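Local coordinates for 3-ketosteroid-delta4-5alpha-dehydrogenase (Rhodococcus jostii, PDB 4AT2), which oxidises 3-ketosteroids with the help of a bound FAD, probably introducing the delta4 double bond into 5alpha-reduced substrates during steroid catabolism, at residues E390-M395 with A399-S404; A362-G367 with R378-W383; E59-G64 with E213-R218. All blocks are in the same frame, centred on the assembly; numbering follows the deposited sequence.

Contact 1 (E390-M395 with A399-S404); sequences ELESDM and AGALQS
E392 reaches out of helix 388-394 and takes backbone N-H groups at the N-terminal end of helix 401-413, and the side-chain amide of Q403, on its carboxylate, an acidic side chain binding the start of the next helix. CG stands anti to the backbone N (chi1 177°), which with an extended chi2 carries the carboxylate across to that end. Along the way E392 CB and CG run alongside L402 CB, CG 4.0 Å from it. At the tip, E392 OE1 takes two donors from opposite faces of the carboxylate plane: G400 N at 2.9 Å and Q403 NE2, whose N-H points almost straight at it (171°). E392 OE2 takes L402 N at 2.8 Å on its anti lone pair, a bent bond, and Q403 N from above the plane. Four bonds therefore fix the carboxylate's rotation, and its negative charge probably interacts favourably with the helix dipole. Beside these bonds, L402 CD2 lies 4.0 Å from M395 SD, and L391, M395 and L402 all rest on I358 of strand 356-360. G400 has a positive phi, 96°, as the chain turns into the helix. Its backbone O accepts both S404 N and S404 OG, one turn on, the hydroxyl at 2.7 Å.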
ATOM      1  N   GLU A 390      26.053 -26.136 -14.013  1.00 14.24           N
ATOM      2  CA  GLU A 390      27.087 -25.599 -13.128  1.00 14.51           C
ATOM      3  C   GLU A 390      26.723 -24.228 -12.576  1.00 13.33           C
ATOM      4  O   GLU A 390      26.946 -23.961 -11.400  1.00 12.95           O
ATOM      5  CB  GLU A 390      28.428 -25.498 -13.846  1.00 16.12           C
ATOM      6  CG  GLU A 390      29.095 -26.824 -14.124  1.00 18.75           C
ATOM      7  CD  GLU A 390      30.178 -26.671 -15.168  1.00 20.36           C
ATOM      8  OE1 GLU A 390      29.845 -26.580 -16.364  1.00 21.52           O
ATOM      9  OE2 GLU A 390      31.360 -26.604 -14.788  1.00 22.61           O
ATOM     10  N   LEU A 391      26.161 -23.361 -13.420  1.00 12.47           N
ATOM     11  CA  LEU A 391      25.788 -22.020 -12.977  1.00 11.95           C
ATOM     12  C   LEU A 391      24.778 -22.119 -11.835  1.00 11.67           C
ATOM     13  O   LEU A 391      24.859 -21.391 -10.841  1.00 11.29           O
ATOM     14  CB  LEU A 391      25.204 -21.203 -14.142  1.00 11.80           C
ATOM     15  CG  LEU A 391      24.936 -19.725 -13.856  1.00 11.71           C
ATOM     16  CD1 LEU A 391      26.228 -18.947 -13.603  1.00 12.24           C
ATOM     17  CD2 LEU A 391      24.189 -19.110 -15.031  1.00 11.38           C
ATOM     18  N   GLU A 392      23.830 -23.040 -12.000  1.00 11.58           N
ATOM     19  CA  GLU A 392      22.774 -23.269 -11.003  1.00 11.83           C
ATOM     20  C   GLU A 392      23.359 -23.619  -9.634  1.00 12.46           C
ATOM     21  O   GLU A 392      22.969 -23.033  -8.626  1.00 12.46           O
ATOM     22  CB  GLU A 392      21.861 -24.386 -11.496  1.00 11.59           C
ATOM     23  CG  GLU A 392      20.741 -24.816 -10.559  1.00 11.48           C
ATOM     24  CD  GLU A 392      19.980 -25.967 -11.173  1.00 11.27           C
ATOM     25  OE1 GLU A 392      20.474 -27.112 -11.108  1.00 11.44           O
ATOM     26  OE2 GLU A 392      18.907 -25.717 -11.762  1.00 11.07           O
ATOM     27  N   SER A 393      24.286 -24.571  -9.617  0.50 13.12           N
ATOM     28  CA  SER A 393      24.967 -24.961  -8.386  0.50 13.82           C
ATOM     29  C   SER A 393      25.764 -23.792  -7.804  0.50 14.12           C
ATOM     30  O   SER A 393      25.685 -23.509  -6.601  0.50 14.37           O
ATOM     31  CB  SER A 393      25.872 -26.164  -8.632  0.50 14.43           C
ATOM     32  OG  SER A 393      26.540 -26.525  -7.436  0.50 15.04           O
ATOM     33  N   ASP A 394      26.501 -23.099  -8.674  1.00 14.22           N
ATOM     34  CA  ASP A 394      27.305 -21.926  -8.286  1.00 14.44           C
ATOM     35  C   ASP A 394      26.466 -20.886  -7.549  1.00 14.57           C
ATOM     36  O   ASP A 394      26.917 -20.274  -6.583  1.00 14.95           O
ATOM     37  CB  ASP A 394      27.932 -21.255  -9.521  1.00 14.46           C
ATOM     38  CG  ASP A 394      29.005 -22.107 -10.204  1.00 14.63           C
ATOM     39  OD1 ASP A 394      29.494 -23.107  -9.627  1.00 15.22           O
ATOM     40  OD2 ASP A 394      29.383 -21.750 -11.345  1.00 14.72           O
ATOM     41  N   MET A 395      25.239 -20.686  -8.021  1.00 14.17           N
ATOM     42  CA  MET A 395      24.332 -19.687  -7.476  1.00 14.11           C
ATOM     43  C   MET A 395      23.622 -20.166  -6.212  1.00 14.45           C
ATOM     44  O   MET A 395      22.893 -19.391  -5.591  1.00 15.23           O
ATOM     45  CB  MET A 395      23.278 -19.319  -8.519  1.00 13.67           C
ATOM     46  CG  MET A 395      23.829 -18.575  -9.721  1.00 13.52           C
ATOM     47  SD  MET A 395      22.585 -18.443 -11.011  1.00 13.08           S
ATOM     48  CE  MET A 395      21.509 -17.213 -10.278  1.00 13.21           C
ATOM     49  N   ALA A 399      18.902 -28.224  -7.358  1.00 13.37           N
ATOM     50  CA  ALA A 399      19.088 -28.933  -8.625  1.00 13.23           C
ATOM     51  C   ALA A 399      17.808 -28.894  -9.447  1.00 12.95           C
ATOM     52  O   ALA A 399      16.744 -29.284  -8.959  1.00 13.08           O
ATOM     53  CB  ALA A 399      19.514 -30.373  -8.385  1.00 13.75           C
ATOM     54  N   GLY A 400      17.925 -28.402 -10.676  1.00 12.48           N
ATOM     55  CA  GLY A 400      16.819 -28.352 -11.617  1.00 11.96           C
ATOM     56  C   GLY A 400      16.055 -27.033 -11.674  1.00 11.35           C
ATOM     57  O   GLY A 400      15.383 -26.764 -12.664  1.00 11.08           O
ATOM     58  N   ALA A 401      16.128 -26.215 -10.621  1.00 11.18           N
ATOM     59  CA  ALA A 401      15.327 -24.972 -10.563  1.00 10.82           C
ATOM     60  C   ALA A 401      15.640 -24.013 -11.706  1.00 10.63           C
ATOM     61  O   ALA A 401      14.722 -23.495 -12.370  1.00 10.67           O
ATOM     62  CB  ALA A 401      15.493 -24.267  -9.217  1.00 11.18           C
ATOM     63  N   LEU A 402      16.927 -23.797 -11.963  1.00 10.43           N
ATOM     64  CA  LEU A 402      17.329 -22.928 -13.066  1.00 10.16           C
ATOM     65  C   LEU A 402      17.403 -23.708 -14.380  1.00 10.05           C
ATOM     66  O   LEU A 402      17.003 -23.191 -15.439  1.00  9.91           O
ATOM     67  CB  LEU A 402      18.672 -22.233 -12.775  1.00 10.43           C
ATOM     68  CG  LEU A 402      19.205 -21.305 -13.882  1.00 10.47           C
ATOM     69  CD1 LEU A 402      18.322 -20.073 -14.080  1.00 10.68           C
ATOM     70  CD2 LEU A 402      20.640 -20.907 -13.540  1.00 10.67           C
ATOM     71  N   GLN A 403      17.893 -24.942 -14.320  1.00  9.98           N
ATOM     72  CA  GLN A 403      18.004 -25.755 -15.533  1.00 10.45           C
ATOM     73  C   GLN A 403      16.663 -25.872 -16.241  1.00 10.33           C
ATOM     74  O   GLN A 403      16.583 -25.752 -17.462  1.00 10.38           O
ATOM     75  CB  GLN A 403      18.530 -27.151 -15.221  1.00 10.99           C
ATOM     76  CG  GLN A 403      19.972 -27.189 -14.729  1.00 11.70           C
ATOM     77  CD  GLN A 403      20.436 -28.615 -14.541  1.00 12.40           C
ATOM     78  OE1 GLN A 403      20.612 -29.361 -15.515  1.00 13.37           O
ATOM     79  NE2 GLN A 403      20.625 -29.009 -13.292  1.00 13.13           N
ATOM     80  N   SER A 404      15.611 -26.129 -15.471  1.00 10.36           N
ATOM     81  CA  SER A 404      14.289 -26.300 -16.065  1.00 10.47           C
ATOM     82  C   SER A 404      13.763 -24.994 -16.650  1.00 10.18           C
ATOM     83  O   SER A 404      13.197 -25.005 -17.737  1.00 10.21           O
ATOM     84  CB  SER A 404      13.292 -26.894 -15.067  1.00 10.84           C
ATOM     85  OG  SER A 404      13.103 -26.040 -13.953  1.00 11.60           O
TER

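Contact 2 (A362-G367 with R378-W383); sequences ASYEEG and RVQPKW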
ATOM      1  N   ALA A 362      28.099 -14.205 -25.243  1.00 14.61           N
ATOM      2  CA  ALA A 362      27.976 -13.414 -26.467  1.00 14.12           C
ATOM      3  C   ALA A 362      26.927 -12.315 -26.308  1.00 13.45           C
ATOM      4  O   ALA A 362      27.121 -11.191 -26.781  1.00 13.44           O
ATOM      5  CB  ALA A 362      27.643 -14.297 -27.665  1.00 14.32           C
ATOM      6  N   SER A 363      25.812 -12.638 -25.648  1.00 12.57           N
ATOM      7  CA  SER A 363      24.748 -11.649 -25.457  1.00 12.00           C
ATOM      8  C   SER A 363      25.156 -10.563 -24.469  1.00 11.77           C
ATOM      9  O   SER A 363      24.795  -9.392 -24.628  1.00 11.43           O
ATOM     10  CB  SER A 363      23.460 -12.321 -24.990  1.00 11.46           C
ATOM     11  OG  SER A 363      22.955 -13.159 -26.002  1.00 11.40           O
ATOM     12  N   TYR A 364      25.908 -10.950 -23.444  1.00 12.06           N
ATOM     13  CA  TYR A 364      26.432  -9.974 -22.512  1.00 12.45           C
ATOM     14  C   TYR A 364      27.351  -8.988 -23.246  1.00 13.11           C
ATOM     15  O   TYR A 364      27.220  -7.768 -23.071  1.00 12.90           O
ATOM     16  CB  TYR A 364      27.158 -10.629 -21.326  1.00 12.41           C
ATOM     17  CG  TYR A 364      27.605  -9.585 -20.337  1.00 12.46           C
ATOM     18  CD1 TYR A 364      28.809  -8.894 -20.521  1.00 12.94           C
ATOM     19  CD2 TYR A 364      26.794  -9.232 -19.263  1.00 12.33           C
ATOM     20  CE1 TYR A 364      29.203  -7.900 -19.638  1.00 13.03           C
ATOM     21  CE2 TYR A 364      27.186  -8.248 -18.367  1.00 12.37           C
ATOM     22  CZ  TYR A 364      28.388  -7.584 -18.570  1.00 12.90           C
ATOM     23  OH  TYR A 364      28.789  -6.601 -17.698  1.00 13.16           O
ATOM     24  N   GLU A 365      28.257  -9.522 -24.069  1.00 14.10           N
ATOM     25  CA  GLU A 365      29.194  -8.695 -24.839  1.00 15.44           C
ATOM     26  C   GLU A 365      28.450  -7.720 -25.741  1.00 14.97           C
ATOM     27  O   GLU A 365      28.798  -6.538 -25.809  1.00 15.16           O
ATOM     28  CB  GLU A 365      30.146  -9.572 -25.665  1.00 17.74           C
ATOM     29  CG  GLU A 365      31.184 -10.295 -24.825  1.00 21.04           C
ATOM     30  CD  GLU A 365      31.998 -11.337 -25.588  1.00 23.62           C
ATOM     31  OE1 GLU A 365      31.616 -11.737 -26.719  1.00 26.05           O
ATOM     32  OE2 GLU A 365      33.028 -11.778 -25.035  1.00 26.60           O
ATOM     33  N   GLU A 366      27.408  -8.207 -26.411  1.00 14.53           N
ATOM     34  CA  GLU A 366      26.615  -7.344 -27.277  1.00 14.71           C
ATOM     35  C   GLU A 366      25.891  -6.266 -26.476  1.00 14.00           C
ATOM     36  O   GLU A 366      25.893  -5.092 -26.850  1.00 14.04           O
ATOM     37  CB  GLU A 366      25.616  -8.157 -28.098  1.00 15.68           C
ATOM     38  CG  GLU A 366      24.731  -7.286 -28.982  1.00 17.28           C
ATOM     39  CD  GLU A 366      23.767  -8.102 -29.801  1.00 18.63           C
ATOM     40  OE1 GLU A 366      24.205  -8.623 -30.849  1.00 20.79           O
ATOM     41  OE2 GLU A 366      22.577  -8.215 -29.410  1.00 19.31           O
ATOM     42  N   GLY A 367      25.283  -6.655 -25.361  1.00 13.11           N
ATOM     43  CA  GLY A 367      24.584  -5.674 -24.530  1.00 12.81           C
ATOM     44  C   GLY A 367      25.523  -4.634 -23.931  1.00 12.94           C
ATOM     45  O   GLY A 367      25.177  -3.453 -23.831  1.00 13.04           O
ATOM     46  N   ARG A 378      26.392  -0.856 -16.162  1.00 13.03           N
ATOM     47  CA  ARG A 378      26.768  -2.132 -16.777  1.00 13.02           C
ATOM     48  C   ARG A 378      27.365  -3.081 -15.742  1.00 13.30           C
ATOM     49  O   ARG A 378      28.591  -3.225 -15.632  1.00 14.04           O
ATOM     50  CB  ARG A 378      27.720  -1.931 -17.957  1.00 13.18           C
ATOM     51  CG  ARG A 378      27.045  -1.320 -19.173  1.00 13.23           C
ATOM     52  CD  ARG A 378      28.078  -0.764 -20.130  1.00 13.77           C
ATOM     53  NE  ARG A 378      27.475  -0.265 -21.369  1.00 13.85           N
ATOM     54  CZ  ARG A 378      28.146   0.423 -22.291  1.00 14.25           C
ATOM     55  NH1 ARG A 378      29.432   0.727 -22.100  1.00 14.80           N
ATOM     56  NH2 ARG A 378      27.539   0.812 -23.408  1.00 14.48           N
ATOM     57  N   VAL A 379      26.484  -3.720 -14.981  1.00 12.92           N
ATOM     58  CA  VAL A 379      26.863  -4.667 -13.933  1.00 13.33           C
ATOM     59  C   VAL A 379      27.628  -5.838 -14.530  1.00 13.64           C
ATOM     60  O   VAL A 379      27.237  -6.373 -15.568  1.00 13.60           O
ATOM     61  CB  VAL A 379      25.606  -5.170 -13.186  1.00 12.97           C
ATOM     62  CG1 VAL A 379      25.953  -6.243 -12.161  1.00 13.08           C
ATOM     63  CG2 VAL A 379      24.873  -4.009 -12.520  1.00 12.97           C
ATOM     64  N   GLN A 380      28.747  -6.200 -13.899  1.00 14.39           N
ATOM     65  CA  GLN A 380      29.535  -7.354 -14.313  1.00 15.35           C
ATOM     66  C   GLN A 380      28.942  -8.625 -13.718  1.00 14.38           C
ATOM     67  O   GLN A 380      28.416  -8.593 -12.610  1.00 14.06           O
ATOM     68  CB  GLN A 380      30.988  -7.199 -13.849  1.00 17.62           C
ATOM     69  CG  GLN A 380      31.733  -6.066 -14.543  1.00 20.71           C
ATOM     70  CD  GLN A 380      32.044  -6.357 -16.003  1.00 23.14           C
ATOM     71  OE1 GLN A 380      32.117  -7.517 -16.428  1.00 25.86           O
ATOM     72  NE2 GLN A 380      32.229  -5.300 -16.786  1.00 25.61           N
ATOM     73  N   PRO A 381      29.030  -9.749 -14.446  1.00 14.09           N
ATOM     74  CA  PRO A 381      28.538 -11.013 -13.901  1.00 13.94           C
ATOM     75  C   PRO A 381      29.288 -11.402 -12.630  1.00 14.05           C
ATOM     76  O   PRO A 381      30.516 -11.213 -12.546  1.00 14.58           O
ATOM     77  CB  PRO A 381      28.870 -12.029 -15.006  1.00 14.17           C
ATOM     78  CG  PRO A 381      29.068 -11.216 -16.240  1.00 14.43           C
ATOM     79  CD  PRO A 381      29.683  -9.939 -15.750  1.00 14.49           C
ATOM     80  N   LYS A 382      28.563 -11.952 -11.658  1.00 13.42           N
ATOM     81  CA  LYS A 382      29.194 -12.517 -10.463  1.00 13.62           C
ATOM     82  C   LYS A 382      29.672 -13.943 -10.728  1.00 13.51           C
ATOM     83  O   LYS A 382      30.781 -14.321 -10.319  1.00 13.56           O
ATOM     84  CB  LYS A 382      28.239 -12.491  -9.267  1.00 14.22           C
ATOM     85  CG  LYS A 382      28.835 -13.139  -8.017  1.00 15.27           C
ATOM     86  CD  LYS A 382      28.039 -12.846  -6.755  1.00 16.09           C
ATOM     87  CE  LYS A 382      28.301 -11.442  -6.233  1.00 17.32           C
ATOM     88  NZ  LYS A 382      27.432 -11.114  -5.066  1.00 18.10           N
ATOM     89  N   TRP A 383      28.839 -14.729 -11.404  1.00 12.63           N
ATOM     90  CA  TRP A 383      29.184 -16.116 -11.723  1.00 12.78           C
ATOM     91  C   TRP A 383      29.221 -16.348 -13.199  1.00 12.67           C
ATOM     92  O   TRP A 383      28.465 -15.747 -13.953  1.00 12.31           O
ATOM     93  CB  TRP A 383      28.181 -17.091 -11.128  1.00 12.55           C
ATOM     94  CG  TRP A 383      27.924 -16.973  -9.648  1.00 12.78           C
ATOM     95  CD1 TRP A 383      28.615 -17.593  -8.607  1.00 13.12           C
ATOM     96  CD2 TRP A 383      26.846 -16.222  -8.997  1.00 12.57           C
ATOM     97  NE1 TRP A 383      28.059 -17.273  -7.392  1.00 13.19           N
ATOM     98  CE2 TRP A 383      27.000 -16.446  -7.557  1.00 12.94           C
ATOM     99  CE3 TRP A 383      25.812 -15.398  -9.450  1.00 12.47           C
ATOM    100  CZ2 TRP A 383      26.135 -15.877  -6.625  1.00 12.80           C
ATOM    101  CZ3 TRP A 383      24.951 -14.828  -8.501  1.00 12.39           C
ATOM    102  CH2 TRP A 383      25.114 -15.058  -7.125  1.00 12.50           C
TER
HETATM  103  O   HOH W   1      24.966  -1.293 -22.086  1.00 14.39           O
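Y364 OH donates to the backbone O of V379 over 2.6 Å, the one direct hydrogen bond between 362-367, on helix 361-369, and the loop segment 378-383. The hydroxyl comes from above the carbonyl plane of V379, 45° out of it, while that oxygen sits at the edge of the tyrosine ring. P381 lies over one ring face, its CD 4.3 Å from the ring centroid of Y364 in a CH-pi contact, and Q380 folds its amide back at chi2, bringing Q380 CD 3.7 Å from Y364 OH. CG of Y364 is anti to the backbone N (chi1 -176°), which sends the ring out from the helix to the loop. A leucine in its place would probably leave the carbonyl of V379 without its hydroxyl donor and take the flat face away from P381. Farther out, a water bridges the segments, donating to G367 O and accepting from R378 NE, which it meets in the guanidinium plane at 2.8 Å. S363 OG hydrogen-bonds D360, the last residue of strand 356-360. V379 also packs on L438 and P381 on A436, both in strand 435-439, while a classic beta bulge at K382 and W383 opposite A437 brings the loop into the antiparallel sheet.

Contact 3 (E59-G64 with E213-R218); sequences EAARAG and EKLGVR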
ATOM      1  N   GLU A  59       0.781  30.624 -14.567  1.00 11.82           N
ATOM      2  CA  GLU A  59      -0.648  30.789 -14.799  1.00 12.19           C
ATOM      3  C   GLU A  59      -1.226  31.883 -13.909  1.00 12.36           C
ATOM      4  O   GLU A  59      -2.026  32.692 -14.373  1.00 12.76           O
ATOM      5  CB  GLU A  59      -1.415  29.475 -14.617  1.00 11.93           C
ATOM      6  CG  GLU A  59      -1.132  28.440 -15.704  1.00 12.18           C
ATOM      7  CD  GLU A  59      -1.810  28.731 -17.041  1.00 12.64           C
ATOM      8  OE1 GLU A  59      -2.283  29.864 -17.267  1.00 13.28           O
ATOM      9  OE2 GLU A  59      -1.868  27.825 -17.894  1.00 12.87           O
ATOM     10  N   ALA A  60      -0.806  31.924 -12.646  1.00 12.27           N
ATOM     11  CA  ALA A  60      -1.359  32.916 -11.726  1.00 12.50           C
ATOM     12  C   ALA A  60      -0.981  34.334 -12.181  1.00 13.00           C
ATOM     13  O   ALA A  60      -1.815  35.244 -12.143  1.00 13.36           O
ATOM     14  CB  ALA A  60      -0.898  32.654 -10.297  1.00 12.26           C
ATOM     15  N   ALA A  61       0.262  34.506 -12.627  1.00 13.17           N
ATOM     16  CA  ALA A  61       0.738  35.803 -13.096  1.00 13.95           C
ATOM     17  C   ALA A  61       0.046  36.221 -14.401  1.00 14.58           C
ATOM     18  O   ALA A  61      -0.316  37.389 -14.569  1.00 15.32           O
ATOM     19  CB  ALA A  61       2.247  35.789 -13.267  1.00 13.84           C
ATOM     20  N   ARG A  62      -0.135  35.273 -15.314  1.00 14.86           N
ATOM     21  CA  ARG A  62      -0.870  35.553 -16.556  1.00 15.39           C
ATOM     22  C   ARG A  62      -2.318  35.953 -16.285  1.00 15.94           C
ATOM     23  O   ARG A  62      -2.899  36.742 -17.033  1.00 16.73           O
ATOM     24  CB  ARG A  62      -0.822  34.361 -17.513  1.00 15.28           C
ATOM     25  CG  ARG A  62       0.507  34.236 -18.227  1.00 15.31           C
ATOM     26  CD  ARG A  62       0.561  33.014 -19.121  1.00 15.33           C
ATOM     27  NE  ARG A  62       1.836  32.933 -19.834  1.00 15.49           N
ATOM     28  CZ  ARG A  62       2.239  31.875 -20.535  1.00 15.69           C
ATOM     29  NH1 ARG A  62       1.475  30.791 -20.627  1.00 15.57           N
ATOM     30  NH2 ARG A  62       3.411  31.901 -21.153  1.00 16.02           N
ATOM     31  N   ALA A  63      -2.884  35.425 -15.201  1.00 16.11           N
ATOM     32  CA  ALA A  63      -4.247  35.741 -14.794  1.00 16.57           C
ATOM     33  C   ALA A  63      -4.344  37.124 -14.147  1.00 17.03           C
ATOM     34  O   ALA A  63      -5.441  37.577 -13.825  1.00 18.04           O
ATOM     35  CB  ALA A  63      -4.776  34.673 -13.849  1.00 16.51           C
ATOM     36  N   GLY A  64      -3.201  37.776 -13.943  1.00 16.80           N
ATOM     37  CA  GLY A  64      -3.160  39.120 -13.356  1.00 16.97           C
ATOM     38  C   GLY A  64      -2.890  39.190 -11.861  1.00 16.76           C
ATOM     39  O   GLY A  64      -2.881  40.284 -11.281  1.00 17.05           O
ATOM     40  N   GLU A 213       9.689  34.956 -14.575  1.00 16.79           N
ATOM     41  CA  GLU A 213      10.388  36.195 -14.225  1.00 17.94           C
ATOM     42  C   GLU A 213       9.928  37.365 -15.094  1.00 18.39           C
ATOM     43  O   GLU A 213       9.702  38.466 -14.590  1.00 18.62           O
ATOM     44  CB  GLU A 213      11.906  36.011 -14.285  1.00 18.56           C
ATOM     45  CG  GLU A 213      12.420  35.134 -13.154  1.00 19.06           C
ATOM     46  CD  GLU A 213      13.912  34.876 -13.194  1.00 19.88           C
ATOM     47  OE1 GLU A 213      14.562  35.180 -14.214  1.00 20.90           O
ATOM     48  OE2 GLU A 213      14.439  34.347 -12.195  1.00 20.04           O
ATOM     49  N   LYS A 214       9.749  37.111 -16.388  1.00 18.99           N
ATOM     50  CA  LYS A 214       9.264  38.147 -17.301  1.00 19.97           C
ATOM     51  C   LYS A 214       7.839  38.581 -16.983  1.00 19.19           C
ATOM     52  O   LYS A 214       7.451  39.711 -17.279  1.00 19.39           O
ATOM     53  CB  LYS A 214       9.391  37.702 -18.759  1.00 21.43           C
ATOM     54  CG  LYS A 214      10.789  37.911 -19.313  1.00 24.20           C
ATOM     55  CD  LYS A 214      10.940  37.334 -20.711  1.00 25.97           C
ATOM     56  CE  LYS A 214      12.278  37.722 -21.329  1.00 27.99           C
ATOM     57  NZ  LYS A 214      12.330  39.158 -21.737  1.00 30.10           N
ATOM     58  N   LEU A 215       7.071  37.692 -16.360  1.00 17.89           N
ATOM     59  CA  LEU A 215       5.717  38.007 -15.932  1.00 17.36           C
ATOM     60  C   LEU A 215       5.675  38.790 -14.619  1.00 17.12           C
ATOM     61  O   LEU A 215       4.607  39.250 -14.210  1.00 17.79           O
ATOM     62  CB  LEU A 215       4.897  36.715 -15.787  1.00 16.70           C
ATOM     63  CG  LEU A 215       4.386  36.125 -17.100  1.00 16.53           C
ATOM     64  CD1 LEU A 215       4.072  34.643 -16.921  1.00 15.96           C
ATOM     65  CD2 LEU A 215       3.153  36.892 -17.551  1.00 16.74           C
ATOM     66  N   GLY A 216       6.825  38.922 -13.960  1.00 16.73           N
ATOM     67  CA  GLY A 216       6.903  39.626 -12.683  1.00 16.43           C
ATOM     68  C   GLY A 216       6.676  38.763 -11.450  1.00 15.93           C
ATOM     69  O   GLY A 216       6.432  39.295 -10.362  1.00 15.88           O
ATOM     70  N   VAL A 217       6.771  37.440 -11.600  1.00 15.24           N
ATOM     71  CA  VAL A 217       6.700  36.553 -10.433  1.00 14.96           C
ATOM     72  C   VAL A 217       7.848  36.891  -9.477  1.00 15.11           C
ATOM     73  O   VAL A 217       8.987  37.060  -9.909  1.00 15.76           O
ATOM     74  CB  VAL A 217       6.759  35.065 -10.835  1.00 14.34           C
ATOM     75  CG1 VAL A 217       6.913  34.177  -9.605  1.00 13.86           C
ATOM     76  CG2 VAL A 217       5.497  34.688 -11.604  1.00 14.10           C
ATOM     77  N   ARG A 218       7.523  37.027  -8.194  1.00 15.27           N
ATOM     78  CA  ARG A 218       8.497  37.342  -7.144  1.00 15.51           C
ATOM     79  C   ARG A 218       8.926  36.051  -6.456  1.00 15.06           C
ATOM     80  O   ARG A 218       8.137  35.105  -6.371  1.00 14.87           O
ATOM     81  CB  ARG A 218       7.850  38.276  -6.120  1.00 15.94           C
ATOM     82  CG  ARG A 218       7.225  39.536  -6.715  1.00 16.79           C
ATOM     83  CD  ARG A 218       6.074  40.054  -5.855  1.00 17.25           C
ATOM     84  NE  ARG A 218       6.503  40.194  -4.473  1.00 17.20           N
ATOM     85  CZ  ARG A 218       5.698  40.263  -3.416  1.00 16.95           C
ATOM     86  NH1 ARG A 218       4.376  40.194  -3.540  1.00 16.51           N
ATOM     87  NH2 ARG A 218       6.242  40.383  -2.218  1.00 17.34           N
TER
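A61 and L215 bring the C-terminal ends of helices 51-62 and 202-214 together, their CA atoms 6.1 Å apart, and each helix finishes in a Schellman motif with a glycine at positive phi, G64 (97°) and G216 (89°). A61 is small enough for this approach: its CB points at the other segment and touches two side chains, L215 CB at 3.8 Å and V217 CG2 at the same 3.8 Å. R62, one residue on, meets L215 with the aliphatic part of its chain. Its CG lies 3.8 Å from L215 CD2 and equally near L215 CD1, so both methyls of the leucine close on one methylene. CG of R62 stands anti to the carbonyl carbon (chi1 -77°), and the chain runs extended to NE, past the leucine; its NH2 then makes a long, weak ion pair with D141. No hydrogen bond crosses here, so the fit depends on the apolar surfaces. Toward the sheet, A61 packs on V67 and V217 on V69, both of strand 67-70, while E59 forms a salt bridge with R500 of helix 490-507. After G216, V217 leads the chain into strand 218-220, an outer strand of the parallel sheet beside 67-70. Helix 51-62 follows strand 45-47 and a GxGxxG pattern whose backbone amides lie on the FAD, consistent with the beta-alpha-beta unit of a Rossmann-type dinucleotide-binding fold.

In the fold
Along the chain contact 3 closes first, then contact 2, then contact 1. Contact 3 belongs to the parallel sheet, across the chain's centre from the others; its centre is about 52 Å from that of contact 2 and about 63 Å from that of contact 1. Contacts 1 and 2, with centres about 18 Å apart, meet at W383, which packs against L391, D394 and M395, and both border the antiparallel sheet. The V217 side chain is about 13 Å from the FAD and that of V379 about 11 Å from the steroid, placing contact 3 at the nucleotide-binding end and contacts 1 and 2 at the steroid end. Contact 1 also reaches the dimer interface, where A399 O bonds H412 and K411 of the second subunit.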